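Local coordinates for protein TCR alpha chain (Gallus gallus, PDB 6LIR) that pairs with a beta chain to form the chicken alpha-beta T-cell receptor, which probably recognises peptide antigen presented by MHC molecules, at residues I18-P23 against Y85-R90; W32-P37 against V54-G59. One frame throughout, in Å; residues are numbered along the deposited sequence.

Contact 1: I18-P23 against Y85-R90; sequences ITCSHP and YYCAVR
Cys20 SG and Cys87 SG are bonded at 2.0 Å, forming the conserved disulfide that pins the two sheets of an immunoglobulin V-set beta sandwich together. Strand 16-21 belongs to one sheet and strand 84-90 to the other, corresponding to strands B and F of the fold. No hydrogen bond runs between residues 18-23 and 85-90: the two segments face each other across the core. The CA atoms of Cys20 and Cys87 stand 6.5 Å apart, closer than those of Ile18 and Tyr85 (8.0 Å) or His22 and Val89 (8.5 Å), so the covalent link coincides with the narrowest of these three pairings. The bridge has a disulfide torsion of 70°, and the different first torsions of Cys20 (174°) and Cys87 (62°) let the two SG atoms meet between the strands. Trp32 from strand 29-35 packs on both cysteines, giving the disulfide-tryptophan core familiar from these domains.

Apolar contacts flank the bridge. Toward one end, the side chains of Ile18 and Tyr85 cross at about a right angle, and the CD1 methyl of Ile18 makes an off-centre CH-pi contact near the root of the ring, 3.8 Å from Tyr85 CG. At the polar end of the same residue, Tyr85 OH hydrogen-bonds the carbonyl of Asp81, forming the tyrosine corner. Toward the other end, His22 has its ND1 hydrogen-bonded to the carbonyl of Ile25, while one imidazole face receives Val89 CG1, which lies nearest the rim at His22 NE2, 3.5 Å away.

Contact 2: W32-P37 against V54-G59; sequences WYRQLP and VPDPEG
Arg34 meets Asp56 and Pro57 in a small, partly buried side-chain contact between strand 29-35 and the turn linking strands 51-54 and 59-63; it buries 114 Å² and includes no hydrogen bond between the segments. The evidence lies in how the guanidinium is approached. Pro57, preceded by a cis peptide bond, comes over one of its faces, with CD 3.6 Å above the plane and offset toward the rim, and Pro57 CG is 3.6 Å from Arg34 NH1. Both carboxylate oxygens of Asp56, OD1 and OD2, lie 3.8 Å from Arg34 NH2, so neither is favoured; with the two planes 86° apart, this is a long, weakly directed ion pair. The chain of Arg34 is extended from CG to NE (chi2 171°, chi3 168°), which carries the guanidinium out to the loop. A leucine in place of Arg34 would probably leave the Asp81 carboxylate without its cationic mate and the Pro57 ring without its flat support. Arg34 NH1 binds both that carboxylate, in a salt bridge, and the Tyr85 hydroxyl, and through Pro57 the loop 54-59 packs against the same group: the tyrosine corner characteristic of Greek-key immunoglobulin domains.

Contacts 1 and 2 belong to one V-set domain, with centres 14 Å apart, and contact 2 is nested in the chain loop closed by contact 1. Strands 84-90 and 29-35 are sheet neighbours, joined by a probable hydrogen bond of 2.7 Å between Tyr86 O and Tyr33 N. A second connection runs through side chains: Tyr85 OH lies 3.1 Å from Arg34 NH1, a probable hydrogen bond, and Asp81 gives its backbone O to Tyr85 OH and its carboxylate OD1 to Arg34 NH1. Trp32 provides packing as well, its CH2 lying 3.4 Å from Ile18 O. From this same sheet, Tyr86 and Tyr33 reach the TCR beta chain, relating the core contacts to the alpha-beta interface.

Contact 1: I18-P23 against Y85-R90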
ATOM      1  N   ILE A  18       6.776   6.087 -18.208  1.00 28.31           N
ATOM      2  CA  ILE A  18       6.665   6.918 -17.014  1.00 29.11           C
ATOM      3  C   ILE A  18       7.757   7.978 -17.114  1.00 33.77           C
ATOM      4  O   ILE A  18       8.951   7.653 -17.124  1.00 30.43           O
ATOM      5  CB  ILE A  18       6.793   6.099 -15.722  1.00 28.49           C
ATOM      6  CG1 ILE A  18       5.761   4.967 -15.705  1.00 32.00           C
ATOM      7  CG2 ILE A  18       6.600   6.987 -14.496  1.00 28.39           C
ATOM      8  CD1 ILE A  18       5.744   4.188 -14.409  1.00 33.54           C
ATOM      9  N   THR A  19       7.348   9.239 -17.234  1.00 34.11           N
ATOM     10  CA  THR A  19       8.271  10.343 -17.457  1.00 36.75           C
ATOM     11  C   THR A  19       8.771  10.935 -16.145  1.00 34.42           C
ATOM     12  O   THR A  19       8.184  10.747 -15.077  1.00 36.41           O
ATOM     13  CB  THR A  19       7.613  11.449 -18.288  1.00 39.51           C
ATOM     14  OG1 THR A  19       6.497  11.987 -17.568  1.00 44.02           O
ATOM     15  CG2 THR A  19       7.138  10.910 -19.633  1.00 39.94           C
ATOM     16  N   CYS A  20       9.838  11.719 -16.256  1.00 38.87           N
ATOM     17  CA  CYS A  20      10.417  12.431 -15.123  1.00 37.88           C
ATOM     18  C   CYS A  20      11.141  13.640 -15.692  1.00 41.09           C
ATOM     19  O   CYS A  20      12.022  13.487 -16.541  1.00 39.78           O
ATOM     20  CB  CYS A  20      11.370  11.538 -14.322  1.00 36.94           C
ATOM     21  SG  CYS A  20      12.271  12.376 -12.993  1.00 43.83           S
ATOM     22  N   SER A  21      10.739  14.832 -15.256  1.00 37.21           N
ATOM     23  CA  SER A  21      11.227  16.090 -15.799  1.00 40.71           C
ATOM     24  C   SER A  21      11.834  16.927 -14.680  1.00 39.46           C
ATOM     25  O   SER A  21      11.191  17.150 -13.648  1.00 42.64           O
ATOM     26  CB  SER A  21      10.087  16.849 -16.484  1.00 40.56           C
ATOM     27  OG  SER A  21      10.433  18.201 -16.712  1.00 55.34           O
ATOM     28  N   HIS A  22      13.076  17.374 -14.879  1.00 38.90           N
ATOM     29  CA  HIS A  22      13.779  18.228 -13.916  1.00 37.12           C
ATOM     30  C   HIS A  22      14.581  19.275 -14.676  1.00 38.98           C
ATOM     31  O   HIS A  22      15.811  19.195 -14.772  1.00 33.83           O
ATOM     32  CB  HIS A  22      14.678  17.392 -13.003  1.00 37.01           C
ATOM     33  CG  HIS A  22      15.396  16.280 -13.705  1.00 36.74           C
ATOM     34  ND1 HIS A  22      16.695  16.395 -14.155  1.00 37.29           N
ATOM     35  CD2 HIS A  22      14.998  15.026 -14.025  1.00 35.93           C
ATOM     36  CE1 HIS A  22      17.063  15.264 -14.728  1.00 38.58           C
ATOM     37  NE2 HIS A  22      16.051  14.416 -14.662  1.00 36.72           N
ATOM     38  N   PRO A  23      13.905  20.290 -15.223  1.00 45.86           N
ATOM     39  CA  PRO A  23      14.606  21.284 -16.058  1.00 44.61           C
ATOM     40  C   PRO A  23      15.725  22.010 -15.334  1.00 46.50           C
ATOM     41  O   PRO A  23      16.713  22.397 -15.968  1.00 47.34           O
ATOM     42  CB  PRO A  23      13.485  22.245 -16.482  1.00 45.87           C
ATOM     43  CG  PRO A  23      12.224  21.476 -16.303  1.00 50.01           C
ATOM     44  CD  PRO A  23      12.461  20.572 -15.129  1.00 45.81           C
ATOM     45  N   TYR A  85       6.062   4.716  -8.751  1.00 33.89           N
ATOM     46  CA  TYR A  85       7.388   4.739  -9.348  1.00 38.07           C
ATOM     47  C   TYR A  85       8.023   6.106  -9.136  1.00 37.89           C
ATOM     48  O   TYR A  85       7.434   7.132  -9.492  1.00 36.29           O
ATOM     49  CB  TYR A  85       7.311   4.398 -10.836  1.00 37.75           C
ATOM     50  CG  TYR A  85       7.025   2.934 -11.089  1.00 34.39           C
ATOM     51  CD1 TYR A  85       5.734   2.427 -10.983  1.00 35.44           C
ATOM     52  CD2 TYR A  85       8.047   2.060 -11.427  1.00 33.67           C
ATOM     53  CE1 TYR A  85       5.472   1.086 -11.209  1.00 34.40           C
ATOM     54  CE2 TYR A  85       7.798   0.724 -11.655  1.00 35.44           C
ATOM     55  CZ  TYR A  85       6.510   0.242 -11.546  1.00 36.52           C
ATOM     56  OH  TYR A  85       6.274  -1.089 -11.775  1.00 35.88           O
ATOM     57  N   TYR A  86       9.216   6.112  -8.546  1.00 33.93           N
ATOM     58  CA  TYR A  86       9.937   7.329  -8.204  1.00 37.47           C
ATOM     59  C   TYR A  86      11.196   7.448  -9.048  1.00 35.13           C
ATOM     60  O   TYR A  86      11.960   6.488  -9.181  1.00 36.83           O
ATOM     61  CB  TYR A  86      10.348   7.338  -6.727  1.00 34.19           C
ATOM     62  CG  TYR A  86       9.235   7.577  -5.735  1.00 39.95           C
ATOM     63  CD1 TYR A  86       8.788   8.864  -5.455  1.00 39.08           C
ATOM     64  CD2 TYR A  86       8.652   6.516  -5.050  1.00 39.75           C
ATOM     65  CE1 TYR A  86       7.781   9.088  -4.538  1.00 40.29           C
ATOM     66  CE2 TYR A  86       7.643   6.730  -4.131  1.00 44.77           C
ATOM     67  CZ  TYR A  86       7.210   8.017  -3.880  1.00 46.72           C
ATOM     68  OH  TYR A  86       6.205   8.232  -2.966  1.00 51.66           O
ATOM     69  N   CYS A  87      11.437   8.641  -9.574  1.00 35.14           N
ATOM     70  CA  CYS A  87      12.743   8.960 -10.123  1.00 40.56           C
ATOM     71  C   CYS A  87      13.500   9.780  -9.089  1.00 41.06           C
ATOM     72  O   CYS A  87      12.906  10.519  -8.302  1.00 38.47           O
ATOM     73  CB  CYS A  87      12.645   9.733 -11.445  1.00 43.68           C
ATOM     74  SG  CYS A  87      11.821  11.328 -11.300  1.00 55.32           S
ATOM     75  N   ALA A  88      14.813   9.600  -9.068  1.00 37.26           N
ATOM     76  CA  ALA A  88      15.686  10.322  -8.154  1.00 39.41           C
ATOM     77  C   ALA A  88      16.933  10.723  -8.924  1.00 41.33           C
ATOM     78  O   ALA A  88      17.564   9.873  -9.560  1.00 40.43           O
ATOM     79  CB  ALA A  88      16.054   9.466  -6.936  1.00 39.35           C
ATOM     80  N   VAL A  89      17.275  12.009  -8.886  1.00 35.09           N
ATOM     81  CA  VAL A  89      18.373  12.524  -9.692  1.00 39.42           C
ATOM     82  C   VAL A  89      19.402  13.183  -8.785  1.00 41.72           C
ATOM     83  O   VAL A  89      19.093  13.664  -7.690  1.00 37.06           O
ATOM     84  CB  VAL A  89      17.876  13.521 -10.764  1.00 42.68           C
ATOM     85  CG1 VAL A  89      16.755  12.902 -11.593  1.00 40.38           C
ATOM     86  CG2 VAL A  89      17.405  14.813 -10.119  1.00 44.73           C
ATOM     87  N   ARG A  90      20.637  13.218  -9.270  1.00 41.67           N
ATOM     88  CA  ARG A  90      21.746  13.851  -8.575  1.00 49.02           C
ATOM     89  C   ARG A  90      22.376  14.867  -9.508  1.00 47.23           C
ATOM     90  O   ARG A  90      22.692  14.545 -10.657  1.00 40.45           O
ATOM     91  CB  ARG A  90      22.788  12.830  -8.107  1.00 48.87           C
ATOM     92  CG  ARG A  90      23.100  12.923  -6.626  1.00 58.05           C
ATOM     93  CD  ARG A  90      24.240  11.999  -6.233  1.00 68.57           C
ATOM     94  NE  ARG A  90      23.849  10.596  -6.313  1.00 72.13           N
ATOM     95  CZ  ARG A  90      23.271   9.923  -5.320  1.00 71.44           C
ATOM     96  NH1 ARG A  90      22.942   8.649  -5.482  1.00 74.53           N
ATOM     97  NH2 ARG A  90      23.014  10.529  -4.169  1.00 67.12           N
TER

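Contact 2: W32-P37 against V54-G59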
ATOM      1  N   TRP A  32      15.814   5.085 -10.515  1.00 35.21           N
ATOM      2  CA  TRP A  32      14.381   4.887 -10.443  1.00 31.81           C
ATOM      3  C   TRP A  32      14.100   3.836  -9.385  1.00 34.50           C
ATOM      4  O   TRP A  32      14.835   2.850  -9.260  1.00 30.50           O
ATOM      5  CB  TRP A  32      13.801   4.445 -11.788  1.00 31.13           C
ATOM      6  CG  TRP A  32      13.572   5.567 -12.749  1.00 32.19           C
ATOM      7  CD1 TRP A  32      14.502   6.163 -13.551  1.00 30.91           C
ATOM      8  CD2 TRP A  32      12.330   6.228 -13.015  1.00 32.87           C
ATOM      9  NE1 TRP A  32      13.915   7.153 -14.304  1.00 28.70           N
ATOM     10  CE2 TRP A  32      12.581   7.212 -13.995  1.00 34.30           C
ATOM     11  CE3 TRP A  32      11.027   6.078 -12.527  1.00 35.58           C
ATOM     12  CZ2 TRP A  32      11.580   8.043 -14.495  1.00 34.06           C
ATOM     13  CZ3 TRP A  32      10.032   6.906 -13.023  1.00 35.41           C
ATOM     14  CH2 TRP A  32      10.315   7.877 -13.999  1.00 34.99           C
ATOM     15  N   TYR A  33      13.033   4.065  -8.629  1.00 33.89           N
ATOM     16  CA  TYR A  33      12.596   3.176  -7.570  1.00 35.55           C
ATOM     17  C   TYR A  33      11.109   2.921  -7.750  1.00 35.90           C
ATOM     18  O   TYR A  33      10.405   3.677  -8.426  1.00 37.80           O
ATOM     19  CB  TYR A  33      12.850   3.776  -6.176  1.00 32.18           C
ATOM     20  CG  TYR A  33      14.307   3.966  -5.808  1.00 35.51           C
ATOM     21  CD1 TYR A  33      15.050   5.015  -6.336  1.00 38.49           C
ATOM     22  CD2 TYR A  33      14.929   3.108  -4.911  1.00 35.27           C
ATOM     23  CE1 TYR A  33      16.381   5.192  -5.994  1.00 37.10           C
ATOM     24  CE2 TYR A  33      16.257   3.274  -4.562  1.00 39.68           C
ATOM     25  CZ  TYR A  33      16.979   4.318  -5.105  1.00 42.96           C
ATOM     26  OH  TYR A  33      18.301   4.480  -4.756  1.00 41.44           O
ATOM     27  N   ARG A  34      10.628   1.846  -7.136  1.00 31.01           N
ATOM     28  CA  ARG A  34       9.201   1.588  -7.105  1.00 30.74           C
ATOM     29  C   ARG A  34       8.815   1.128  -5.711  1.00 33.11           C
ATOM     30  O   ARG A  34       9.553   0.382  -5.057  1.00 29.82           O
ATOM     31  CB  ARG A  34       8.776   0.575  -8.181  1.00 34.33           C
ATOM     32  CG  ARG A  34       9.013  -0.884  -7.870  1.00 33.62           C
ATOM     33  CD  ARG A  34       8.337  -1.736  -8.931  1.00 31.68           C
ATOM     34  NE  ARG A  34       8.744  -3.135  -8.862  1.00 38.40           N
ATOM     35  CZ  ARG A  34       8.333  -4.070  -9.712  1.00 38.97           C
ATOM     36  NH1 ARG A  34       7.504  -3.753 -10.703  1.00 32.82           N
ATOM     37  NH2 ARG A  34       8.755  -5.318  -9.577  1.00 35.22           N
ATOM     38  N   GLN A  35       7.680   1.616  -5.246  1.00 37.28           N
ATOM     39  CA  GLN A  35       7.184   1.321  -3.909  1.00 40.31           C
ATOM     40  C   GLN A  35       5.896   0.522  -4.060  1.00 40.78           C
ATOM     41  O   GLN A  35       4.850   1.069  -4.426  1.00 39.73           O
ATOM     42  CB  GLN A  35       6.954   2.584  -3.090  1.00 39.22           C
ATOM     43  CG  GLN A  35       6.351   2.273  -1.731  1.00 43.38           C
ATOM     44  CD  GLN A  35       5.669   3.460  -1.088  1.00 49.39           C
ATOM     45  OE1 GLN A  35       4.805   3.293  -0.230  1.00 61.51           O
ATOM     46  NE2 GLN A  35       6.065   4.667  -1.483  1.00 48.57           N
ATOM     47  N   LEU A  36       5.995  -0.766  -3.827  1.00 43.52           N
ATOM     48  CA  LEU A  36       4.867  -1.677  -3.828  1.00 45.24           C
ATOM     49  C   LEU A  36       4.062  -1.522  -2.537  1.00 46.98           C
ATOM     50  O   LEU A  36       4.608  -1.119  -1.505  1.00 52.58           O
ATOM     51  CB  LEU A  36       5.361  -3.113  -3.962  1.00 43.19           C
ATOM     52  CG  LEU A  36       6.037  -3.493  -5.281  1.00 46.67           C
ATOM     53  CD1 LEU A  36       6.894  -4.732  -5.086  1.00 47.22           C
ATOM     54  CD2 LEU A  36       5.006  -3.730  -6.384  1.00 46.37           C
ATOM     55  N   PRO A  37       2.758  -1.793  -2.582  1.00 61.84           N
ATOM     56  CA  PRO A  37       1.934  -1.694  -1.370  1.00 61.57           C
ATOM     57  C   PRO A  37       2.497  -2.540  -0.237  1.00 59.61           C
ATOM     58  O   PRO A  37       2.893  -3.693  -0.430  1.00 63.52           O
ATOM     59  CB  PRO A  37       0.563  -2.205  -1.835  1.00 63.55           C
ATOM     60  CG  PRO A  37       0.537  -1.913  -3.292  1.00 63.27           C
ATOM     61  CD  PRO A  37       1.949  -2.112  -3.773  1.00 61.13           C
ATOM     62  N   VAL A  54      16.319  -2.684 -18.138  1.00 38.98           N
ATOM     63  CA  VAL A  54      15.871  -2.891 -16.766  1.00 34.35           C
ATOM     64  C   VAL A  54      15.518  -4.352 -16.621  1.00 36.30           C
ATOM     65  O   VAL A  54      14.695  -4.868 -17.387  1.00 38.23           O
ATOM     66  CB  VAL A  54      14.640  -2.025 -16.431  1.00 38.26           C
ATOM     67  CG1 VAL A  54      14.205  -2.228 -14.989  1.00 42.25           C
ATOM     68  CG2 VAL A  54      14.892  -0.567 -16.766  1.00 38.07           C
ATOM     69  N   PRO A  55      16.089  -5.071 -15.652  1.00 45.66           N
ATOM     70  CA  PRO A  55      15.725  -6.490 -15.481  1.00 46.82           C
ATOM     71  C   PRO A  55      14.286  -6.691 -15.049  1.00 44.11           C
ATOM     72  O   PRO A  55      13.559  -7.493 -15.639  1.00 46.15           O
ATOM     73  CB  PRO A  55      16.737  -6.982 -14.423  1.00 46.72           C
ATOM     74  CG  PRO A  55      17.289  -5.730 -13.785  1.00 51.14           C
ATOM     75  CD  PRO A  55      17.250  -4.675 -14.826  1.00 41.26           C
ATOM     76  N   ASP A  56      13.851  -5.950 -14.037  1.00 43.78           N
ATOM     77  CA  ASP A  56      12.549  -6.169 -13.429  1.00 39.49           C
ATOM     78  C   ASP A  56      12.029  -4.853 -12.859  1.00 44.46           C
ATOM     79  O   ASP A  56      12.672  -4.265 -11.978  1.00 41.31           O
ATOM     80  CB  ASP A  56      12.662  -7.245 -12.344  1.00 42.88           C
ATOM     81  CG  ASP A  56      11.331  -7.567 -11.685  1.00 47.56           C
ATOM     82  OD1 ASP A  56      10.273  -7.412 -12.331  1.00 47.98           O
ATOM     83  OD2 ASP A  56      11.344  -7.987 -10.509  1.00 54.50           O
ATOM     84  N   PRO A  57      10.901  -4.326 -13.362  1.00 38.88           N
ATOM     85  CA  PRO A  57      10.061  -4.885 -14.423  1.00 35.84           C
ATOM     86  C   PRO A  57      10.688  -4.671 -15.791  1.00 39.90           C
ATOM     87  O   PRO A  57      11.275  -3.613 -16.029  1.00 34.70           O
ATOM     88  CB  PRO A  57       8.757  -4.095 -14.288  1.00 36.15           C
ATOM     89  CG  PRO A  57       9.198  -2.764 -13.764  1.00 36.82           C
ATOM     90  CD  PRO A  57      10.362  -3.053 -12.849  1.00 38.01           C
ATOM     91  N   GLU A  58      10.634  -5.706 -16.630  1.00 35.70           N
ATOM     92  CA  GLU A  58      11.192  -5.670 -17.976  1.00 36.48           C
ATOM     93  C   GLU A  58      10.911  -4.338 -18.665  1.00 30.77           C
ATOM     94  O   GLU A  58       9.770  -3.870 -18.701  1.00 34.67           O
ATOM     95  CB  GLU A  58      10.608  -6.825 -18.799  1.00 42.08           C
ATOM     96  CG  GLU A  58      11.279  -7.050 -20.144  1.00 45.29           C
ATOM     97  CD  GLU A  58      10.560  -8.092 -20.990  1.00 54.59           C
ATOM     98  OE1 GLU A  58      10.273  -7.807 -22.171  1.00 55.81           O
ATOM     99  OE2 GLU A  58      10.281  -9.196 -20.473  1.00 57.38           O
ATOM    100  N   GLY A  59      11.958  -3.729 -19.197  1.00 30.11           N
ATOM    101  CA  GLY A  59      11.789  -2.468 -19.897  1.00 30.43           C
ATOM    102  C   GLY A  59      13.130  -1.780 -20.096  1.00 34.72           C
ATOM    103  O   GLY A  59      14.175  -2.429 -20.138  1.00 31.29           O
TER